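Local structure of peptide ABC transporter, peptide-binding protein (Thermus thermophilus, 2D5W) at residues L362-V367 with L530-Q535; K368-D373 with W538-P543. The protein binds oligopeptides, here a pentapeptide, and probably serves as the solute-binding component of an ABC-type peptide transporter. All coordinates share one frame; numbering follows the deposited sequence.

Interaction 1 (L362-V367 with L530-Q535); sequences LFNPNV and LFWRAQ
The carboxamide of Gln535 grips the backbone of the 362-367 loop at two points. Gln535 NE2 donates to Leu362 O at 2.8 Å, with that oxygen lying nearly in the amide plane, while Gln535 OE1 accepts from Asn364 N at 3.1 Å. OE1 is also bound by Thr354 OG1. The other NE2 hydrogen returns to the helix's own Phe531 O, which the amide meets from the face opposite to Gln535 N. With two partners for each of its amide atoms, Gln535 is fixed against rotation.

Asn364 answers with its own side chain. Asn364 ND2 donates to Trp532 O (3.1 Å, bent to 140° at the hydrogen), and Asn364 OD1 accepts from Asn366 N at 2.8 Å, closing an Asx turn. With CG anti to the backbone N (chi1 -176°), the amide lies flat over one face of the indole, the two planes 10° apart, and CB sits above the five-membered ring. Trp532 NE1 lies 3.0 Å from Phe363 O, with Leu362 O almost as near. Farther along the ring, Pro365 CD meets Trp532 CZ2 at 3.7 Å, and Asn366 sets its amide perpendicular to the indole.

At one end Leu362 lays CD1 over a face of the Phe531 ring, 3.9 Å from its centroid; at the other, Val367 CG1 packs on Gln535 CB and O. A loop without regular structure is thus moored to helix 524-541 chiefly by neutral amides, Gln535 bonding to the loop's backbone and Asn364 to the helix's, with no salt bridge between the two segments.

Interaction 2 (K368-D373 with W538-P543); sequences KKYEFD and WAEELP
Tyr370 reaches across from the loop to the last turn of helix 524-541. Its CB leaves the backbone toward the helix, and CG stands anti to the carbonyl carbon (chi1 -64°), aiming the ring at the backbone of Ala539. Along the ring, CD2 and CE1 lie near Leu542 CD1, which sits over one face at 3.7 Å from the centroid. Tyr370 CE2 comes closest to Leu542 CD1, at 3.6 Å, and also lies 3.1 Å from Ala539 O. Leu542 approaches from the opposite direction, with its CG and CD2 also near CE2. CZ has Leu542 CD1 over its face and Ala539 O beside it, near the ring plane. At the tip, Tyr370 OH donates to Ala539 O at 2.7 Å, tilted only 17° from the carbonyl plane.

The site is the C-terminal end of the helix, where Leu542 is the first residue to leave helical geometry, with positive phi, ahead of strand 544-557. Carbonyls here run short of helical N-H partners, and the hydroxyl supplies a donor to one of them. A phenylalanine in place of Tyr370 would probably keep the packing on Leu542 but leave Ala539 O without its hydroxyl donor. Helix 325-333 also borders the ring, Leu332 touching it and His333 meeting it edge-to-face.

Beside the tyrosine, the backbone Lys368 O lies 3.8 Å from Ala539 CB. The lysine side chain runs fully extended to Glu540, where Lys368 NZ forms a salt bridge with Glu540 OE2 at 2.8 Å, on the syn lone pair. Glu540 bends at chi2 (57°) to bring the carboxylate round, and its OE1 pairs with Lys325, so two lysines share one carboxylate.

Overall arrangement
Both contacts fasten the same loop, between helices 337-345 and 374-383, to helix 524-541, the loop running along the helix in the same direction. Their centres are 13 Å apart, each well away from the chain centre (about 22 and 24 Å), and they join where Val367 CB of interaction 1 meets Ala539 CB of interaction 2 at 3.7 Å. Interaction 1 buries more surface, 442 against 252 Å², yet is only partly buried, with Pro365 and Asn366 exposed; it lies on mid-helix and relies on neutral amides and an indole. Interaction 2, at the helix end, is the buried contact, although its charged pair includes an exposed lysine; helix 325-333 flanks Tyr370 and Leu542.

Interaction 1 (L362-V367 with L530-Q535)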
ATOM      1  N   LEU A 362       3.092  -1.235 -18.240  1.00 10.97           N
ATOM      2  CA  LEU A 362       4.524  -1.484 -18.101  1.00 10.47           C
ATOM      3  C   LEU A 362       4.826  -2.972 -17.887  1.00  9.92           C
ATOM      4  O   LEU A 362       5.970  -3.399 -18.009  1.00 10.29           O
ATOM      5  CB  LEU A 362       5.091  -0.671 -16.933  1.00 10.61           C
ATOM      6  CG  LEU A 362       5.039   0.850 -17.098  1.00  9.93           C
ATOM      7  CD1 LEU A 362       5.450   1.513 -15.791  1.00 11.35           C
ATOM      8  CD2 LEU A 362       5.955   1.284 -18.240  1.00 11.14           C
ATOM      9  N   PHE A 363       3.797  -3.746 -17.557  1.00 10.02           N
ATOM     10  CA  PHE A 363       3.924  -5.186 -17.330  1.00 10.09           C
ATOM     11  C   PHE A 363       4.675  -5.886 -18.465  1.00 10.68           C
ATOM     12  O   PHE A 363       4.355  -5.698 -19.636  1.00 11.01           O
ATOM     13  CB  PHE A 363       2.521  -5.789 -17.184  1.00 10.22           C
ATOM     14  CG  PHE A 363       2.475  -7.292 -17.293  1.00  9.39           C
ATOM     15  CD1 PHE A 363       2.990  -8.104 -16.285  1.00 10.52           C
ATOM     16  CD2 PHE A 363       1.884  -7.895 -18.400  1.00 11.00           C
ATOM     17  CE1 PHE A 363       2.910  -9.494 -16.380  1.00 11.12           C
ATOM     18  CE2 PHE A 363       1.801  -9.279 -18.503  1.00 11.90           C
ATOM     19  CZ  PHE A 363       2.314 -10.080 -17.492  1.00 12.34           C
ATOM     20  N   ASN A 364       5.674  -6.693 -18.111  1.00  9.89           N
ATOM     21  CA  ASN A 364       6.449  -7.439 -19.105  1.00 10.75           C
ATOM     22  C   ASN A 364       6.105  -8.925 -18.997  1.00 10.88           C
ATOM     23  O   ASN A 364       6.476  -9.587 -18.034  1.00 11.14           O
ATOM     24  CB  ASN A 364       7.952  -7.254 -18.876  1.00 11.28           C
ATOM     25  CG  ASN A 364       8.790  -7.926 -19.954  1.00 10.15           C
ATOM     26  OD1 ASN A 364       8.270  -8.687 -20.773  1.00 12.11           O
ATOM     27  ND2 ASN A 364      10.088  -7.654 -19.954  1.00 11.80           N
ATOM     28  N   PRO A 365       5.394  -9.470 -19.996  1.00 11.74           N
ATOM     29  CA  PRO A 365       5.006 -10.884 -19.989  1.00 12.20           C
ATOM     30  C   PRO A 365       6.107 -11.846 -20.428  1.00 12.84           C
ATOM     31  O   PRO A 365       5.927 -13.063 -20.366  1.00 14.86           O
ATOM     32  CB  PRO A 365       3.834 -10.908 -20.959  1.00 13.75           C
ATOM     33  CG  PRO A 365       4.280  -9.928 -22.002  1.00 14.07           C
ATOM     34  CD  PRO A 365       4.824  -8.777 -21.168  1.00 13.01           C
ATOM     35  N   ASN A 366       7.248 -11.303 -20.840  1.00 13.11           N
ATOM     36  CA  ASN A 366       8.340 -12.120 -21.362  1.00 13.81           C
ATOM     37  C   ASN A 366       9.523 -12.449 -20.453  1.00 13.65           C
ATOM     38  O   ASN A 366      10.496 -13.046 -20.916  1.00 15.33           O
ATOM     39  CB  ASN A 366       8.875 -11.455 -22.633  1.00 15.08           C
ATOM     40  CG  ASN A 366       7.778 -11.140 -23.631  1.00 16.65           C
ATOM     41  OD1 ASN A 366       7.816 -10.109 -24.304  1.00 21.26           O
ATOM     42  ND2 ASN A 366       6.799 -12.029 -23.739  1.00 16.65           N
ATOM     43  N   VAL A 367       9.461 -12.084 -19.176  1.00 12.04           N
ATOM     44  CA  VAL A 367      10.583 -12.365 -18.284  1.00 11.71           C
ATOM     45  C   VAL A 367      10.752 -13.854 -17.990  1.00 11.53           C
ATOM     46  O   VAL A 367       9.842 -14.655 -18.210  1.00 12.43           O
ATOM     47  CB  VAL A 367      10.448 -11.608 -16.938  1.00 10.11           C
ATOM     48  CG1 VAL A 367      10.247 -10.125 -17.197  1.00 12.36           C
ATOM     49  CG2 VAL A 367       9.299 -12.187 -16.118  1.00 11.76           C
ATOM     50  N   LEU A 530      12.384   0.483 -21.159  1.00 10.72           N
ATOM     51  CA  LEU A 530      13.305   0.514 -20.032  1.00 10.74           C
ATOM     52  C   LEU A 530      12.790  -0.332 -18.873  1.00  9.76           C
ATOM     53  O   LEU A 530      13.548  -1.087 -18.266  1.00 10.84           O
ATOM     54  CB  LEU A 530      13.536   1.961 -19.587  1.00 11.51           C
ATOM     55  CG  LEU A 530      14.276   2.812 -20.626  1.00 13.03           C
ATOM     56  CD1 LEU A 530      14.200   4.283 -20.252  1.00 15.85           C
ATOM     57  CD2 LEU A 530      15.719   2.351 -20.724  1.00 15.08           C
ATOM     58  N   PHE A 531      11.501  -0.212 -18.565  1.00  9.56           N
ATOM     59  CA  PHE A 531      10.922  -1.004 -17.486  1.00  9.31           C
ATOM     60  C   PHE A 531      10.944  -2.496 -17.824  1.00  9.72           C
ATOM     61  O   PHE A 531      11.065  -3.335 -16.931  1.00 10.06           O
ATOM     62  CB  PHE A 531       9.490  -0.548 -17.201  1.00 10.63           C
ATOM     63  CG  PHE A 531       9.387   0.474 -16.102  1.00 10.72           C
ATOM     64  CD1 PHE A 531       9.487   0.091 -14.766  1.00 12.12           C
ATOM     65  CD2 PHE A 531       9.192   1.820 -16.401  1.00 11.11           C
ATOM     66  CE1 PHE A 531       9.393   1.034 -13.743  1.00 14.21           C
ATOM     67  CE2 PHE A 531       9.096   2.771 -15.382  1.00 13.14           C
ATOM     68  CZ  PHE A 531       9.197   2.375 -14.053  1.00 13.74           C
ATOM     69  N   TRP A 532      10.828  -2.829 -19.108  1.00 10.03           N
ATOM     70  CA  TRP A 532      10.857  -4.230 -19.512  1.00 10.17           C
ATOM     71  C   TRP A 532      12.243  -4.808 -19.269  1.00 10.30           C
ATOM     72  O   TRP A 532      12.379  -5.939 -18.801  1.00 10.89           O
ATOM     73  CB  TRP A 532      10.455  -4.372 -20.984  1.00 10.83           C
ATOM     74  CG  TRP A 532       8.969  -4.486 -21.168  1.00 10.87           C
ATOM     75  CD1 TRP A 532       7.999  -3.935 -20.374  1.00 10.99           C
ATOM     76  CD2 TRP A 532       8.282  -5.198 -22.204  1.00 11.83           C
ATOM     77  NE1 TRP A 532       6.754  -4.266 -20.849  1.00 11.74           N
ATOM     78  CE2 TRP A 532       6.897  -5.038 -21.973  1.00 11.72           C
ATOM     79  CE3 TRP A 532       8.700  -5.958 -23.306  1.00 12.57           C
ATOM     80  CZ2 TRP A 532       5.927  -5.611 -22.802  1.00 13.05           C
ATOM     81  CZ3 TRP A 532       7.734  -6.528 -24.131  1.00 14.96           C
ATOM     82  CH2 TRP A 532       6.364  -6.350 -23.873  1.00 14.03           C
ATOM     83  N   ARG A 533      13.277  -4.027 -19.566  1.00 10.95           N
ATOM     84  CA  ARG A 533      14.641  -4.484 -19.346  1.00 11.72           C
ATOM     85  C   ARG A 533      14.876  -4.640 -17.845  1.00 10.92           C
ATOM     86  O   ARG A 533      15.519  -5.592 -17.408  1.00 11.50           O
ATOM     87  CB  ARG A 533      15.642  -3.491 -19.949  1.00 13.07           C
ATOM     88  CG  ARG A 533      15.283  -3.045 -21.365  1.00 21.47           C
ATOM     89  CD  ARG A 533      14.764  -4.205 -22.208  1.00 26.48           C
ATOM     90  NE  ARG A 533      13.915  -3.745 -23.306  1.00 30.12           N
ATOM     91  CZ  ARG A 533      13.164  -4.547 -24.053  1.00 32.72           C
ATOM     92  NH1 ARG A 533      12.423  -4.043 -25.032  1.00 35.01           N
ATOM     93  NH2 ARG A 533      13.147  -5.853 -23.821  1.00 33.61           N
ATOM     94  N   ALA A 534      14.342  -3.711 -17.056  1.00  9.84           N
ATOM     95  CA  ALA A 534      14.493  -3.784 -15.607  1.00  9.36           C
ATOM     96  C   ALA A 534      13.828  -5.053 -15.067  1.00  9.21           C
ATOM     97  O   ALA A 534      14.361  -5.710 -14.171  1.00  9.98           O
ATOM     98  CB  ALA A 534      13.883  -2.551 -14.949  1.00 10.21           C
ATOM     99  N   GLN A 535      12.667  -5.399 -15.615  1.00  9.34           N
ATOM    100  CA  GLN A 535      11.957  -6.596 -15.170  1.00  9.53           C
ATOM    101  C   GLN A 535      12.707  -7.876 -15.542  1.00  9.61           C
ATOM    102  O   GLN A 535      12.642  -8.866 -14.816  1.00  9.88           O
ATOM    103  CB  GLN A 535      10.535  -6.614 -15.738  1.00  9.03           C
ATOM    104  CG  GLN A 535       9.625  -5.562 -15.102  1.00  9.21           C
ATOM    105  CD  GLN A 535       8.276  -5.450 -15.789  1.00  9.36           C
ATOM    106  OE1 GLN A 535       7.373  -6.261 -15.573  1.00 10.11           O
ATOM    107  NE2 GLN A 535       8.138  -4.438 -16.639  1.00  9.97           N
TER

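Interaction 2 (K368-D373 with W538-P543)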
ATOM      1  N   LYS A 368      11.930 -14.207 -17.491  1.00 11.96           N
ATOM      2  CA  LYS A 368      12.259 -15.586 -17.146  1.00 12.49           C
ATOM      3  C   LYS A 368      11.247 -16.153 -16.150  1.00 13.12           C
ATOM      4  O   LYS A 368      10.878 -15.486 -15.181  1.00 12.77           O
ATOM      5  CB  LYS A 368      13.667 -15.630 -16.549  1.00 12.56           C
ATOM      6  CG  LYS A 368      14.149 -17.002 -16.114  1.00 14.25           C
ATOM      7  CD  LYS A 368      15.576 -16.909 -15.591  1.00 15.82           C
ATOM      8  CE  LYS A 368      16.086 -18.251 -15.105  1.00 15.69           C
ATOM      9  NZ  LYS A 368      17.489 -18.145 -14.620  1.00 19.90           N
ATOM     10  N   LYS A 369      10.803 -17.384 -16.392  1.00 12.95           N
ATOM     11  CA  LYS A 369       9.838 -18.046 -15.517  1.00 13.88           C
ATOM     12  C   LYS A 369      10.472 -19.239 -14.810  1.00 13.03           C
ATOM     13  O   LYS A 369      11.278 -19.968 -15.396  1.00 15.55           O
ATOM     14  CB  LYS A 369       8.630 -18.531 -16.323  1.00 14.77           C
ATOM     15  CG  LYS A 369       7.860 -17.434 -17.041  1.00 17.08           C
ATOM     16  CD  LYS A 369       6.696 -18.023 -17.824  1.00 21.17           C
ATOM     17  CE  LYS A 369       5.953 -16.952 -18.607  1.00 22.78           C
ATOM     18  NZ  LYS A 369       4.838 -17.528 -19.404  1.00 25.64           N
ATOM     19  N   TYR A 370      10.099 -19.439 -13.551  1.00 11.20           N
ATOM     20  CA  TYR A 370      10.623 -20.543 -12.759  1.00 11.93           C
ATOM     21  C   TYR A 370       9.523 -21.561 -12.497  1.00 11.96           C
ATOM     22  O   TYR A 370       8.720 -21.410 -11.575  1.00 12.65           O
ATOM     23  CB  TYR A 370      11.175 -20.011 -11.439  1.00 11.76           C
ATOM     24  CG  TYR A 370      12.349 -19.081 -11.622  1.00 10.82           C
ATOM     25  CD1 TYR A 370      13.658 -19.557 -11.552  1.00 12.66           C
ATOM     26  CD2 TYR A 370      12.155 -17.724 -11.879  1.00 10.79           C
ATOM     27  CE1 TYR A 370      14.743 -18.708 -11.728  1.00 11.46           C
ATOM     28  CE2 TYR A 370      13.234 -16.863 -12.059  1.00 10.95           C
ATOM     29  CZ  TYR A 370      14.525 -17.361 -11.981  1.00 11.52           C
ATOM     30  OH  TYR A 370      15.596 -16.513 -12.137  1.00 12.07           O
ATOM     31  N   GLU A 371       9.496 -22.606 -13.314  1.00 12.14           N
ATOM     32  CA  GLU A 371       8.482 -23.641 -13.179  1.00 11.87           C
ATOM     33  C   GLU A 371       8.710 -24.494 -11.937  1.00 10.75           C
ATOM     34  O   GLU A 371       9.807 -24.525 -11.382  1.00 11.71           O
ATOM     35  CB  GLU A 371       8.470 -24.538 -14.426  1.00 13.71           C
ATOM     36  CG  GLU A 371       9.605 -25.562 -14.505  1.00 16.05           C
ATOM     37  CD  GLU A 371      10.934 -24.987 -14.968  1.00 17.59           C
ATOM     38  OE1 GLU A 371      11.068 -23.750 -15.074  1.00 18.22           O
ATOM     39  OE2 GLU A 371      11.858 -25.788 -15.225  1.00 19.01           O
ATOM     40  N   PHE A 372       7.658 -25.175 -11.499  1.00 11.82           N
ATOM     41  CA  PHE A 372       7.752 -26.051 -10.342  1.00 11.84           C
ATOM     42  C   PHE A 372       8.593 -27.262 -10.737  1.00 12.44           C
ATOM     43  O   PHE A 372       8.213 -28.025 -11.625  1.00 13.53           O
ATOM     44  CB  PHE A 372       6.356 -26.500  -9.913  1.00 12.24           C
ATOM     45  CG  PHE A 372       6.356 -27.460  -8.759  1.00 11.34           C
ATOM     46  CD1 PHE A 372       6.951 -27.115  -7.551  1.00 11.37           C
ATOM     47  CD2 PHE A 372       5.764 -28.711  -8.880  1.00 12.40           C
ATOM     48  CE1 PHE A 372       6.956 -28.003  -6.479  1.00 11.77           C
ATOM     49  CE2 PHE A 372       5.763 -29.606  -7.814  1.00 12.65           C
ATOM     50  CZ  PHE A 372       6.361 -29.252  -6.611  1.00 13.26           C
ATOM     51  N   ASP A 373       9.742 -27.421 -10.090  1.00 12.56           N
ATOM     52  CA  ASP A 373      10.642 -28.537 -10.378  1.00 13.31           C
ATOM     53  C   ASP A 373      11.555 -28.761  -9.180  1.00 12.73           C
ATOM     54  O   ASP A 373      12.558 -28.063  -9.010  1.00 12.38           O
ATOM     55  CB  ASP A 373      11.494 -28.230 -11.610  1.00 14.63           C
ATOM     56  CG  ASP A 373      12.289 -29.432 -12.086  1.00 16.16           C
ATOM     57  OD1 ASP A 373      12.722 -30.242 -11.241  1.00 18.17           O
ATOM     58  OD2 ASP A 373      12.492 -29.560 -13.310  1.00 18.22           O
ATOM     59  N   TRP A 538      15.312  -8.198 -12.928  1.00 10.04           N
ATOM     60  CA  TRP A 538      14.614  -8.525 -11.691  1.00  9.09           C
ATOM     61  C   TRP A 538      14.291 -10.021 -11.629  1.00  9.31           C
ATOM     62  O   TRP A 538      14.519 -10.676 -10.610  1.00 10.41           O
ATOM     63  CB  TRP A 538      13.318  -7.708 -11.613  1.00  9.20           C
ATOM     64  CG  TRP A 538      12.557  -7.831 -10.321  1.00  8.80           C
ATOM     65  CD1 TRP A 538      12.601  -6.975  -9.256  1.00  9.18           C
ATOM     66  CD2 TRP A 538      11.636  -8.869  -9.963  1.00  9.13           C
ATOM     67  NE1 TRP A 538      11.763  -7.414  -8.258  1.00  9.59           N
ATOM     68  CE2 TRP A 538      11.160  -8.576  -8.665  1.00  8.99           C
ATOM     69  CE3 TRP A 538      11.166 -10.019 -10.613  1.00  9.40           C
ATOM     70  CZ2 TRP A 538      10.236  -9.393  -8.002  1.00  9.46           C
ATOM     71  CZ3 TRP A 538      10.248 -10.831  -9.954  1.00 10.11           C
ATOM     72  CH2 TRP A 538       9.794 -10.513  -8.661  1.00 10.62           C
ATOM     73  N   ALA A 539      13.770 -10.562 -12.728  1.00  9.96           N
ATOM     74  CA  ALA A 539      13.401 -11.972 -12.776  1.00 10.42           C
ATOM     75  C   ALA A 539      14.595 -12.912 -12.655  1.00  9.91           C
ATOM     76  O   ALA A 539      14.470 -14.009 -12.113  1.00 10.45           O
ATOM     77  CB  ALA A 539      12.624 -12.270 -14.053  1.00 10.99           C
ATOM     78  N   GLU A 540      15.752 -12.500 -13.159  1.00 10.39           N
ATOM     79  CA  GLU A 540      16.929 -13.352 -13.052  1.00 11.46           C
ATOM     80  C   GLU A 540      17.429 -13.411 -11.613  1.00 12.03           C
ATOM     81  O   GLU A 540      17.888 -14.456 -11.150  1.00 13.01           O
ATOM     82  CB  GLU A 540      18.055 -12.840 -13.955  1.00 13.49           C
ATOM     83  CG  GLU A 540      19.398 -13.533 -13.711  1.00 16.52           C
ATOM     84  CD  GLU A 540      19.333 -15.047 -13.875  1.00 18.25           C
ATOM     85  OE1 GLU A 540      20.224 -15.742 -13.342  1.00 19.64           O
ATOM     86  OE2 GLU A 540      18.402 -15.547 -14.542  1.00 19.65           O
ATOM     87  N   GLU A 541      17.319 -12.291 -10.903  1.00 11.45           N
ATOM     88  CA  GLU A 541      17.803 -12.188  -9.529  1.00 11.43           C
ATOM     89  C   GLU A 541      16.803 -12.556  -8.427  1.00 10.55           C
ATOM     90  O   GLU A 541      17.208 -12.895  -7.314  1.00 10.96           O
ATOM     91  CB  GLU A 541      18.315 -10.766  -9.295  1.00 12.87           C
ATOM     92  CG  GLU A 541      19.354 -10.312 -10.312  1.00 17.07           C
ATOM     93  CD  GLU A 541      20.770 -10.450  -9.800  1.00 22.45           C
ATOM     94  OE1 GLU A 541      21.139 -11.549  -9.338  1.00 20.09           O
ATOM     95  OE2 GLU A 541      21.520  -9.453  -9.862  1.00 25.64           O
ATOM     96  N   LEU A 542      15.510 -12.475  -8.732  1.00  9.78           N
ATOM     97  CA  LEU A 542      14.458 -12.791  -7.761  1.00  9.49           C
ATOM     98  C   LEU A 542      14.663 -12.180  -6.371  1.00  9.68           C
ATOM     99  O   LEU A 542      14.753 -12.898  -5.370  1.00 10.17           O
ATOM    100  CB  LEU A 542      14.293 -14.309  -7.621  1.00 10.50           C
ATOM    101  CG  LEU A 542      13.769 -15.078  -8.834  1.00 10.37           C
ATOM    102  CD1 LEU A 542      13.748 -16.561  -8.496  1.00 11.36           C
ATOM    103  CD2 LEU A 542      12.375 -14.590  -9.214  1.00 10.74           C
ATOM    104  N   PRO A 543      14.740 -10.840  -6.285  1.00  9.39           N
ATOM    105  CA  PRO A 543      14.927 -10.217  -4.968  1.00  9.63           C
ATOM    106  C   PRO A 543      13.753 -10.550  -4.044  1.00  9.05           C
ATOM    107  O   PRO A 543      13.878 -10.519  -2.822  1.00  9.97           O
ATOM    108  CB  PRO A 543      15.041  -8.730  -5.297  1.00 10.49           C
ATOM    109  CG  PRO A 543      14.297  -8.592  -6.592  1.00 10.50           C
ATOM    110  CD  PRO A 543      14.692  -9.828  -7.355  1.00  9.74           C
TER